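Local atomic coordinates of putative glutathione S-transferase (Corynebacterium glutamicum, PDB entry 3M1G), a protein that probably has glutathione transferase activity, as a member of the ECM4-like, omega-like branch of the glutathione S-transferase family. Residues A[53-56]-A[60-63]; A[87-92]-A[139-144]; A[235-238]-A[243-246]; A[239-244]-A[281-286]. One frame throughout, in Å; residues are numbered along the deposited sequence.

Contact 1 (A[53-56]-A[60-63])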
loop_
_atom_site.group_PDB
_atom_site.type_symbol
_atom_site.label_atom_id
_atom_site.label_comp_id
_atom_site.label_asym_id
_atom_site.label_seq_id
_atom_site.Cartn_x
_atom_site.Cartn_y
_atom_site.Cartn_z
ATOM N N PHE A 53 3.928 35.321 27.228
ATOM C CA PHE A 53 5.099 36.179 27.280
ATOM C C PHE A 53 5.752 36.234 25.924
ATOM O O PHE A 53 5.698 35.279 25.161
ATOM C CB PHE A 53 6.114 35.660 28.309
ATOM C CG PHE A 53 5.680 35.788 29.745
ATOM C CD1 PHE A 53 4.777 34.894 30.305
ATOM C CD2 PHE A 53 6.211 36.767 30.554
ATOM C CE1 PHE A 53 4.407 35.017 31.649
ATOM C CE2 PHE A 53 5.854 36.879 31.874
ATOM C CZ PHE A 53 4.938 35.998 32.422
ATOM N N HIS A 54 6.370 37.365 25.619
ATOM C CA HIS A 54 7.142 37.532 24.384
ATOM C C HIS A 54 8.632 37.653 24.712
ATOM O O HIS A 54 9.034 38.433 25.597
ATOM C CB HIS A 54 6.690 38.763 23.609
ATOM C CG HIS A 54 5.394 38.572 22.879
ATOM N ND1 HIS A 54 4.795 39.584 22.164
ATOM C CD2 HIS A 54 4.547 37.519 22.830
ATOM C CE1 HIS A 54 3.656 39.137 21.666
ATOM N NE2 HIS A 54 3.479 37.893 22.059
ATOM N N TRP A 55 9.418 36.841 24.012
ATOM C CA TRP A 55 10.844 36.738 24.174
ATOM C C TRP A 55 11.511 37.433 22.961
ATOM O O TRP A 55 10.878 37.598 21.942
ATOM C CB TRP A 55 11.263 35.273 24.186
ATOM C CG TRP A 55 10.698 34.420 25.250
ATOM C CD1 TRP A 55 9.367 34.133 25.470
ATOM C CD2 TRP A 55 11.430 33.689 26.256
ATOM N NE1 TRP A 55 9.244 33.270 26.529
ATOM C CE2 TRP A 55 10.487 32.977 27.028
ATOM C CE3 TRP A 55 12.784 33.547 26.554
ATOM C CZ2 TRP A 55 10.860 32.142 28.108
ATOM C CZ3 TRP A 55 13.156 32.713 27.591
ATOM C CH2 TRP A 55 12.186 32.019 28.369
ATOM N N PRO A 56 12.780 37.826 23.091
ATOM C CA PRO A 56 13.474 38.541 22.040
ATOM C C PRO A 56 14.157 37.648 21.041
ATOM O O PRO A 56 14.788 36.662 21.433
ATOM C CB PRO A 56 14.516 39.364 22.809
ATOM C CG PRO A 56 14.841 38.512 23.976
ATOM C CD PRO A 56 13.535 37.851 24.362
ATOM N N GLY A 60 22.069 32.597 19.156
ATOM C CA GLY A 60 22.803 31.861 20.185
ATOM C C GLY A 60 22.038 31.709 21.505
ATOM O O GLY A 60 22.646 31.361 22.498
ATOM N N ARG A 61 20.737 31.995 21.542
ATOM C CA ARG A 61 19.993 31.859 22.801
ATOM C C ARG A 61 19.069 30.616 22.814
ATOM O O ARG A 61 18.851 30.022 23.874
ATOM C CB ARG A 61 19.158 33.102 23.089
ATOM C CG ARG A 61 18.462 33.105 24.475
ATOM C CD ARG A 61 17.892 34.471 24.810
ATOM N NE ARG A 61 17.135 34.488 26.074
ATOM C CZ ARG A 61 16.638 35.584 26.640
ATOM N NH1 ARG A 61 16.783 36.792 26.066
ATOM N NH2 ARG A 61 15.956 35.493 27.768
ATOM N N TYR A 62 18.545 30.254 21.656
ATOM C CA TYR A 62 17.502 29.235 21.565
ATOM C C TYR A 62 17.903 28.019 20.733
ATOM O O TYR A 62 18.734 28.101 19.799
ATOM C CB TYR A 62 16.230 29.837 20.954
ATOM C CG TYR A 62 15.796 31.124 21.571
ATOM C CD1 TYR A 62 15.191 31.145 22.823
ATOM C CD2 TYR A 62 16.044 32.352 20.920
ATOM C CE1 TYR A 62 14.797 32.319 23.392
ATOM C CE2 TYR A 62 15.664 33.534 21.468
ATOM C CZ TYR A 62 15.052 33.537 22.715
ATOM O OH TYR A 62 14.653 34.728 23.277
ATOM N N ARG A 63 17.273 26.885 21.064
ATOM C CA ARG A 63 17.477 25.622 20.362
ATOM C C ARG A 63 16.146 25.093 19.861
ATOM O O ARG A 63 15.153 25.089 20.599
ATOM C CB ARG A 63 18.115 24.590 21.314
ATOM C CG ARG A 63 18.241 23.174 20.741
ATOM C CD ARG A 63 18.940 22.233 21.735
ATOM N NE ARG A 63 20.319 22.654 21.817
ATOM C CZ ARG A 63 21.331 22.074 21.177
ATOM N NH1 ARG A 63 21.162 20.960 20.470
ATOM N NH2 ARG A 63 22.543 22.591 21.309
#

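Contact 2 (A[87-92]-A[139-144])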
loop_
_atom_site.group_PDB
_atom_site.type_symbol
_atom_site.label_atom_id
_atom_site.label_comp_id
_atom_site.label_asym_id
_atom_site.label_seq_id
_atom_site.Cartn_x
_atom_site.Cartn_y
_atom_site.Cartn_z
ATOM N N ASN A 87 22.633 28.837 11.645
ATOM C CA ASN A 87 23.743 29.326 12.421
ATOM C C ASN A 87 23.307 30.236 13.596
ATOM O O ASN A 87 24.159 30.750 14.298
ATOM C CB ASN A 87 24.695 30.084 11.490
ATOM C CG ASN A 87 23.979 31.277 10.744
ATOM O OD1 ASN A 87 22.711 31.429 10.737
ATOM N ND2 ASN A 87 24.791 32.086 10.079
ATOM N N VAL A 88 22.011 30.479 13.801
ATOM C CA VAL A 88 21.582 31.328 14.904
ATOM C C VAL A 88 20.649 30.670 15.926
ATOM O O VAL A 88 20.549 31.140 17.072
ATOM C CB VAL A 88 20.984 32.684 14.396
ATOM C CG1 VAL A 88 22.017 33.442 13.531
ATOM C CG2 VAL A 88 19.740 32.494 13.663
ATOM N N ILE A 89 19.989 29.592 15.512
ATOM C CA ILE A 89 19.195 28.728 16.376
ATOM C C ILE A 89 19.768 27.329 16.208
ATOM O O ILE A 89 19.893 26.808 15.077
ATOM C CB ILE A 89 17.718 28.706 15.953
ATOM C CG1 ILE A 89 17.103 30.105 16.032
ATOM C CG2 ILE A 89 16.883 27.674 16.754
ATOM C CD1 ILE A 89 15.701 30.219 15.285
ATOM N N SER A 90 20.154 26.715 17.325
ATOM C CA SER A 90 20.773 25.389 17.290
ATOM C C SER A 90 19.694 24.316 17.129
ATOM O O SER A 90 18.495 24.610 17.203
ATOM C CB SER A 90 21.610 25.139 18.558
ATOM O OG SER A 90 20.790 25.157 19.720
ATOM N N LEU A 91 20.122 23.074 16.919
ATOM C CA LEU A 91 19.201 21.961 16.587
ATOM C C LEU A 91 19.504 20.773 17.490
ATOM O O LEU A 91 20.650 20.339 17.571
ATOM C CB LEU A 91 19.342 21.497 15.139
ATOM C CG LEU A 91 18.375 20.395 14.685
ATOM C CD1 LEU A 91 16.914 20.919 14.664
ATOM C CD2 LEU A 91 18.759 19.825 13.314
ATOM N N GLY A 92 18.474 20.310 18.192
ATOM C CA GLY A 92 18.527 19.058 18.933
ATOM C C GLY A 92 17.540 18.059 18.308
ATOM O O GLY A 92 16.403 18.403 18.035
ATOM N N PRO A 139 7.707 19.610 17.997
ATOM C CA PRO A 139 8.864 20.506 18.063
ATOM C C PRO A 139 8.684 21.547 19.162
ATOM O O PRO A 139 7.555 21.874 19.512
ATOM C CB PRO A 139 8.869 21.197 16.700
ATOM C CG PRO A 139 7.416 21.221 16.278
ATOM C CD PRO A 139 6.790 19.985 16.914
ATOM N N ALA A 140 9.806 22.040 19.671
ATOM C CA ALA A 140 9.840 23.094 20.668
ATOM C C ALA A 140 11.049 23.986 20.458
ATOM O O ALA A 140 12.110 23.527 20.012
ATOM C CB ALA A 140 9.867 22.502 22.102
ATOM N N LEU A 141 10.883 25.269 20.788
ATOM C CA LEU A 141 12.036 26.169 20.954
ATOM C C LEU A 141 12.341 26.263 22.439
ATOM O O LEU A 141 11.440 26.483 23.266
ATOM C CB LEU A 141 11.767 27.545 20.324
ATOM C CG LEU A 141 11.704 27.589 18.791
ATOM C CD1 LEU A 141 11.039 28.919 18.367
ATOM C CD2 LEU A 141 13.146 27.477 18.261
ATOM N N VAL A 142 13.607 26.001 22.765
ATOM C CA VAL A 142 14.085 25.893 24.130
ATOM C C VAL A 142 15.198 26.924 24.383
ATOM O O VAL A 142 16.084 27.090 23.547
ATOM C CB VAL A 142 14.648 24.468 24.369
ATOM C CG1 VAL A 142 15.231 24.337 25.728
ATOM C CG2 VAL A 142 13.496 23.408 24.174
ATOM N N GLU A 143 15.145 27.608 25.524
ATOM C CA GLU A 143 16.222 28.508 25.912
ATOM C C GLU A 143 17.381 27.655 26.384
ATOM O O GLU A 143 17.235 26.957 27.391
ATOM C CB GLU A 143 15.772 29.489 27.004
ATOM C CG GLU A 143 16.907 30.387 27.497
ATOM C CD GLU A 143 16.478 31.432 28.493
ATOM O OE1 GLU A 143 15.916 31.086 29.559
ATOM O OE2 GLU A 143 16.762 32.622 28.235
ATOM N N GLU A 144 18.494 27.656 25.651
ATOM C CA GLU A 144 19.635 26.778 25.969
ATOM C C GLU A 144 20.162 26.901 27.402
ATOM O O GLU A 144 20.439 25.911 28.036
ATOM C CB GLU A 144 20.814 27.030 25.033
ATOM C CG GLU A 144 20.746 26.336 23.668
ATOM C CD GLU A 144 21.846 26.859 22.729
ATOM O OE1 GLU A 144 22.795 27.477 23.245
ATOM O OE2 GLU A 144 21.782 26.681 21.500
HETATM O O HOH W 1 21.311 28.916 19.772
#

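Contact 3 (A[235-238]-A[243-246])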
loop_
_atom_site.group_PDB
_atom_site.type_symbol
_atom_site.label_atom_id
_atom_site.label_comp_id
_atom_site.label_asym_id
_atom_site.label_seq_id
_atom_site.Cartn_x
_atom_site.Cartn_y
_atom_site.Cartn_z
ATOM N N TYR A 235 2.469 25.284 -7.274
ATOM C CA TYR A 235 2.454 24.994 -5.848
ATOM C C TYR A 235 1.102 25.447 -5.305
ATOM O O TYR A 235 0.302 26.004 -6.046
ATOM C CB TYR A 235 3.611 25.717 -5.159
ATOM C CG TYR A 235 4.965 25.404 -5.776
ATOM C CD1 TYR A 235 5.559 24.166 -5.612
ATOM C CD2 TYR A 235 5.622 26.335 -6.555
ATOM C CE1 TYR A 235 6.793 23.864 -6.184
ATOM C CE2 TYR A 235 6.852 26.057 -7.138
ATOM C CZ TYR A 235 7.438 24.835 -6.935
ATOM O OH TYR A 235 8.642 24.561 -7.517
ATOM N N LEU A 236 0.849 25.239 -4.016
ATOM C CA LEU A 236 -0.508 25.468 -3.463
ATOM C C LEU A 236 -1.029 26.875 -3.687
ATOM O O LEU A 236 -2.229 27.043 -3.928
ATOM C CB LEU A 236 -0.565 25.160 -1.987
ATOM C CG LEU A 236 -0.528 23.655 -1.652
ATOM C CD1 LEU A 236 -0.275 23.471 -0.160
ATOM C CD2 LEU A 236 -1.828 22.941 -2.135
HETATM N N MSE A 237 -0.138 27.870 -3.562
HETATM C CA MSE A 237 -0.509 29.261 -3.715
HETATM C C MSE A 237 0.065 29.882 -5.000
HETATM O O MSE A 237 0.308 31.087 -5.047
HETATM C CB MSE A 237 -0.043 30.067 -2.502
HETATM C CG MSE A 237 -0.444 29.480 -1.152
HETATM SE SE MSE A 237 -2.381 29.207 -0.974
HETATM C CE MSE A 237 -2.934 30.968 -1.253
ATOM N N GLY A 238 0.305 29.081 -6.024
ATOM C CA GLY A 238 0.679 29.627 -7.330
ATOM C C GLY A 238 2.098 29.297 -7.763
ATOM O O GLY A 238 2.535 28.164 -7.660
ATOM N N GLU A 243 4.705 28.851 2.827
ATOM C CA GLU A 243 4.360 28.166 4.056
ATOM C C GLU A 243 3.350 27.020 3.883
ATOM O O GLU A 243 3.469 26.001 4.567
ATOM C CB GLU A 243 3.794 29.195 5.049
ATOM C CG GLU A 243 3.210 28.672 6.351
ATOM C CD GLU A 243 4.252 28.400 7.467
ATOM O OE1 GLU A 243 5.420 28.810 7.317
ATOM O OE2 GLU A 243 3.863 27.803 8.512
ATOM N N ALA A 244 2.315 27.233 3.073
ATOM C CA ALA A 244 1.321 26.183 2.786
ATOM C C ALA A 244 1.926 24.866 2.297
ATOM O O ALA A 244 1.526 23.781 2.737
ATOM C CB ALA A 244 0.248 26.719 1.772
ATOM N N ASP A 245 2.920 24.953 1.410
ATOM C CA ASP A 245 3.609 23.765 0.884
ATOM C C ASP A 245 4.461 23.097 1.970
ATOM O O ASP A 245 4.534 21.859 2.078
ATOM C CB ASP A 245 4.460 24.161 -0.324
ATOM C CG ASP A 245 3.675 24.878 -1.385
ATOM O OD1 ASP A 245 2.745 24.261 -1.972
ATOM O OD2 ASP A 245 3.997 26.077 -1.654
ATOM N N ILE A 246 5.051 23.911 2.853
ATOM C CA ILE A 246 5.833 23.398 3.939
ATOM C C ILE A 246 4.968 22.638 4.971
ATOM O O ILE A 246 5.468 21.734 5.643
ATOM C CB ILE A 246 6.618 24.546 4.548
ATOM C CG1 ILE A 246 7.678 24.997 3.492
ATOM C CG2 ILE A 246 7.260 24.154 5.874
ATOM C CD1 ILE A 246 8.130 26.369 3.634
HETATM O O HOH W 2 2.700 27.959 -2.683
#

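Contact 4 (A[239-244]-A[281-286])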
loop_
_atom_site.group_PDB
_atom_site.type_symbol
_atom_site.label_atom_id
_atom_site.label_comp_id
_atom_site.label_asym_id
_atom_site.label_seq_id
_atom_site.Cartn_x
_atom_site.Cartn_y
_atom_site.Cartn_z
ATOM N N ASP A 239 2.826 30.315 -8.205
ATOM C CA ASP A 239 4.080 30.082 -8.917
ATOM C C ASP A 239 5.259 29.688 -8.033
ATOM O O ASP A 239 6.209 29.119 -8.546
ATOM C CB ASP A 239 4.478 31.337 -9.704
ATOM C CG ASP A 239 3.643 31.536 -10.959
ATOM O OD1 ASP A 239 2.958 30.583 -11.381
ATOM O OD2 ASP A 239 3.698 32.644 -11.514
ATOM N N HIS A 240 5.223 30.051 -6.750
ATOM C CA HIS A 240 6.351 29.823 -5.847
ATOM C C HIS A 240 5.962 29.110 -4.547
ATOM O O HIS A 240 4.820 29.177 -4.105
ATOM C CB HIS A 240 7.088 31.161 -5.530
ATOM C CG HIS A 240 7.462 31.943 -6.758
ATOM N ND1 HIS A 240 8.191 31.386 -7.787
ATOM C CD2 HIS A 240 7.182 33.221 -7.141
ATOM C CE1 HIS A 240 8.347 32.288 -8.755
ATOM N NE2 HIS A 240 7.723 33.398 -8.400
ATOM N N ILE A 241 6.951 28.467 -3.933
ATOM C CA ILE A 241 6.781 27.765 -2.669
ATOM C C ILE A 241 6.428 28.757 -1.548
ATOM O O ILE A 241 6.989 29.863 -1.475
ATOM C CB ILE A 241 8.052 26.975 -2.290
ATOM C CG1 ILE A 241 8.245 25.844 -3.297
ATOM C CG2 ILE A 241 7.997 26.459 -0.800
ATOM C CD1 ILE A 241 9.590 25.115 -3.251
ATOM N N THR A 242 5.442 28.377 -0.737
ATOM C CA THR A 242 5.046 29.134 0.451
ATOM C C THR A 242 4.924 28.226 1.676
ATOM O O THR A 242 5.044 26.996 1.595
ATOM C CB THR A 242 3.666 29.823 0.250
ATOM O OG1 THR A 242 2.671 28.823 -0.042
ATOM C CG2 THR A 242 3.705 30.896 -0.891
ATOM N N GLU A 243 4.705 28.851 2.827
ATOM C CA GLU A 243 4.360 28.166 4.056
ATOM C C GLU A 243 3.350 27.020 3.883
ATOM O O GLU A 243 3.469 26.001 4.567
ATOM C CB GLU A 243 3.794 29.195 5.049
ATOM C CG GLU A 243 3.210 28.672 6.351
ATOM C CD GLU A 243 4.252 28.400 7.467
ATOM O OE1 GLU A 243 5.420 28.810 7.317
ATOM O OE2 GLU A 243 3.863 27.803 8.512
ATOM N N ALA A 244 2.315 27.233 3.073
ATOM C CA ALA A 244 1.321 26.183 2.786
ATOM C C ALA A 244 1.926 24.866 2.297
ATOM O O ALA A 244 1.526 23.781 2.737
ATOM C CB ALA A 244 0.248 26.719 1.772
ATOM N N ARG A 281 7.540 15.366 -5.871
ATOM C CA ARG A 281 8.905 15.227 -6.361
ATOM C C ARG A 281 9.624 16.587 -6.494
ATOM O O ARG A 281 10.811 16.713 -6.141
ATOM C CB ARG A 281 8.909 14.481 -7.700
ATOM C CG ARG A 281 8.660 12.971 -7.535
ATOM C CD ARG A 281 8.599 12.274 -8.854
ATOM N NE ARG A 281 7.398 12.619 -9.592
ATOM C CZ ARG A 281 7.156 12.264 -10.856
ATOM N NH1 ARG A 281 5.994 12.572 -11.411
ATOM N NH2 ARG A 281 8.063 11.588 -11.555
ATOM N N ASP A 282 8.908 17.573 -7.026
ATOM C CA ASP A 282 9.393 18.967 -7.236
ATOM C C ASP A 282 9.864 19.530 -5.878
ATOM O O ASP A 282 10.978 19.995 -5.733
ATOM C CB ASP A 282 8.204 19.744 -7.841
ATOM C CG ASP A 282 8.530 21.186 -8.305
ATOM O OD1 ASP A 282 9.678 21.629 -8.273
ATOM O OD2 ASP A 282 7.582 21.858 -8.766
ATOM N N LEU A 283 9.044 19.400 -4.852
ATOM C CA LEU A 283 9.423 19.833 -3.502
ATOM C C LEU A 283 10.581 19.021 -2.937
ATOM O O LEU A 283 11.552 19.593 -2.415
ATOM C CB LEU A 283 8.229 19.737 -2.561
ATOM C CG LEU A 283 7.050 20.696 -2.790
ATOM C CD1 LEU A 283 5.987 20.433 -1.721
ATOM C CD2 LEU A 283 7.528 22.191 -2.770
ATOM N N PHE A 284 10.500 17.691 -3.037
ATOM C CA PHE A 284 11.551 16.824 -2.507
ATOM C C PHE A 284 12.913 17.222 -3.042
ATOM O O PHE A 284 13.879 17.267 -2.300
ATOM C CB PHE A 284 11.288 15.336 -2.807
ATOM C CG PHE A 284 12.341 14.417 -2.247
ATOM C CD1 PHE A 284 13.500 14.135 -2.969
ATOM C CD2 PHE A 284 12.182 13.858 -0.974
ATOM C CE1 PHE A 284 14.517 13.317 -2.425
ATOM C CE2 PHE A 284 13.173 13.017 -0.432
ATOM C CZ PHE A 284 14.341 12.751 -1.169
ATOM N N GLN A 285 12.966 17.523 -4.324
ATOM C CA GLN A 285 14.222 17.855 -5.016
ATOM C C GLN A 285 14.697 19.278 -4.742
ATOM O O GLN A 285 15.746 19.660 -5.220
ATOM C CB GLN A 285 14.077 17.610 -6.514
ATOM C CG GLN A 285 13.751 16.136 -6.831
ATOM C CD GLN A 285 13.315 15.872 -8.248
ATOM O OE1 GLN A 285 13.440 16.726 -9.128
ATOM N NE2 GLN A 285 12.785 14.661 -8.485
ATOM N N THR A 286 13.966 20.027 -3.919
ATOM C CA THR A 286 14.331 21.409 -3.563
ATOM C C THR A 286 15.103 21.408 -2.242
ATOM O O THR A 286 14.767 20.669 -1.307
ATOM C CB THR A 286 13.055 22.272 -3.426
ATOM O OG1 THR A 286 12.313 22.203 -4.657
ATOM C CG2 THR A 286 13.363 23.745 -3.063
#

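Contact 1 (A[53-56]-A[60-63])
Tyr62 crosses Pro56 at about a right angle, and its hydroxyl donates to the backbone Pro56 O with Tyr62 OH and Pro56 O 2.7 Å apart. The donor stands 23° off the plane of that carbonyl, at a C=O...donor angle of 140°. The carbonyl oxygen lies at the rim of the ring, near its plane. Trp55 also approaches the rim near the ring plane, its CE3 lying 3.9 Å from Tyr62 CE1. Over one face of the same ring runs the aliphatic part of Arg61, whose CG sits 3.8 Å above the ring centre of Tyr62. With CG anti to the backbone N (chi1 -174°) and the chain extended to NE, Arg61 runs out past the tyrosine toward the other strand. There it crosses both Trp55 and Pro56 at about a right angle. Arg61 NH1 comes to 3.3 Å from Pro56 CG, while Arg61 NH2 is 3.9 Å from Trp55 CE3. The charge is paired outside the two segments, NH1 with Glu58 and NE with Glu143; the indole NH of Trp55 bonds to Asp33. The two segments belong to different sheets, and their nearest CA atoms, those of Pro56 and Arg61, are still 9.4 Å apart, so side chains bridge the gap. A buried seam of this kind illustrates a division of labour: carbon surfaces fill the space between strands, while one phenol satisfies a backbone carbonyl and the guanidinium, its charge probably balanced by two acids, can lie against apolar neighbours at probably modest cost.

Contact 2 (A[87-92]-A[139-144])
Glu144 and Ser90 meet across the thioredoxin-like sheet of the N-terminal domain, over the strand 62-66 that runs between strands 90-93 and 140-143. The glutamate, just past the end of its strand, can be followed outward. From CB the chain turns so that CG lies beside the backbone N (chi1 -82°), then continues extended. Glu144 CG is already 4.1 Å from Ser90 OG, and Glu144 CD closes to 3.6 Å from that same OG. At the tip, Glu144 OE2 accepts a short hydrogen bond from Ser90 OG, 2.5 Å long, through the lone pair turned away from OE1. Glu144 OE2 also lies 3.3 Å from Ser90 CB. The serine hydroxyl gets there because it sits between its own backbone N and carbonyl carbon. Arg63, on the central strand, packs against both residues, so the polar pair spans a side chain of the strand it bridges. The other face differs in chemistry. Here Ile89 and Leu141 cross at about a right angle and touch through Ile89 CG2 and Leu141 CD2, 4.0 Å apart, with Phe161 of helix 154-163 packed against both. The segments flanking strand 62-66 are thus linked by a hydrogen bond on one side and by methyl groups on the other. A water also spans the polar pair: it donates to Glu144 OE2 at 2.9 Å and is a weak acceptor of the Ser90 N-H.

Contact 3 (A[235-238]-A[243-246])
Asp245, Leu236 and Ala244 bury the most surface where the type I turn of Tyr235 to Gly238 lies against the first turn of helix 243-253. The carboxylate of Asp245 faces the turn. Asp245 OD1 accepts the backbone N-H of Leu236, with Leu236 N 3.0 Å away and the bond nearly straight at 169°, through the lone pair on the side of OD2. Having CG beside the backbone N (chi1 -54°) turns the acid back toward the turn. The leucine passes the carboxylate antiparallel to it, bringing Leu236 CG to 3.3 Å from Asp245 OD1. Farther out, Leu236 CD1 rests 3.8 Å from Ala244 CB, and the selenomethionine Met237 adds its CG to the same Ala244 CB at 4.1 Å. Both carboxylate oxygens are shared. OD1 is also bonded to Tyr279 of helix 274-284, whereas OD2 takes the N-H of Thr242 and a water, itself 3.0 Å from the backbone N of Met237. Four partners around one buried acid fix its rotation and would probably favour the ionised form. The bond from Thr242 N to Asp245 is one half of a capping box, the half in which the third residue of a helix accepts the N-H of the N-cap residue. The Thr-x-x-Asp sequence here corresponds to that of the N-capping box well known from the helical domain of glutathione S-transferases.

Contact 4 (A[239-244]-A[281-286])
Ile241 holds CG1 beside its backbone N (chi1 -67°) and continues nearly straight at chi2 (169°), which carries CD1 out toward Leu283 and Thr286. Leu283 has a similar first torsion, and although its CA-CB bond does not aim at Ile241, its CD2 branch does the touching. The two side chains run alongside one another head to tail, so that Leu283 CD2 lies 3.6 Å from Ile241 CD1. Leu283 CD2 is also 3.8 Å from Ile241 CG1, giving contact along the last bond of the isoleucine. Thr286 arrives from another direction, meeting Ile241 tip to tip: Thr286 CG2 and Ile241 CD1 are 4.0 Å apart. The Thr286 hydroxyl is turned to its own chain, OG1 donating to the backbone Asp282 O over 2.8 Å, and the methyl faces the isoleucine. Three buried aliphatic groups therefore meet without a polar bond across the contact, a small example of how the end of one helix can be joined to the approach of another by methyl packing. Ile241 stands just ahead of Thr242, the N-cap of helix 243-253, and Leu283 lies at the last turn of helix 274-284. Tyr235 packs on both Ile241 and Leu283, Tyr249 of helix 243-253 covers Leu283 as well, and Phe338 of a late loop touches Thr286.

In the fold
From the N terminus, contact 1 closes a short loop between strands of two different sheets, and contact 2 follows in series, joining the two strands that flank strand 62-66. The two touch, notably through the salt bridge of Arg61 to Glu143. Contact 3 lies in the helical domain, closing a tight loop of four residues ahead of helix 243-253. Contact 4 starts within that loop and reaches onward to the end of helix 274-284, so their spans cross and they share Glu243 and Ala244. Contact 2, in the thioredoxin-like part, and contact 3, in the helical part, stay apart, their nearest atoms about 11 Å from each other.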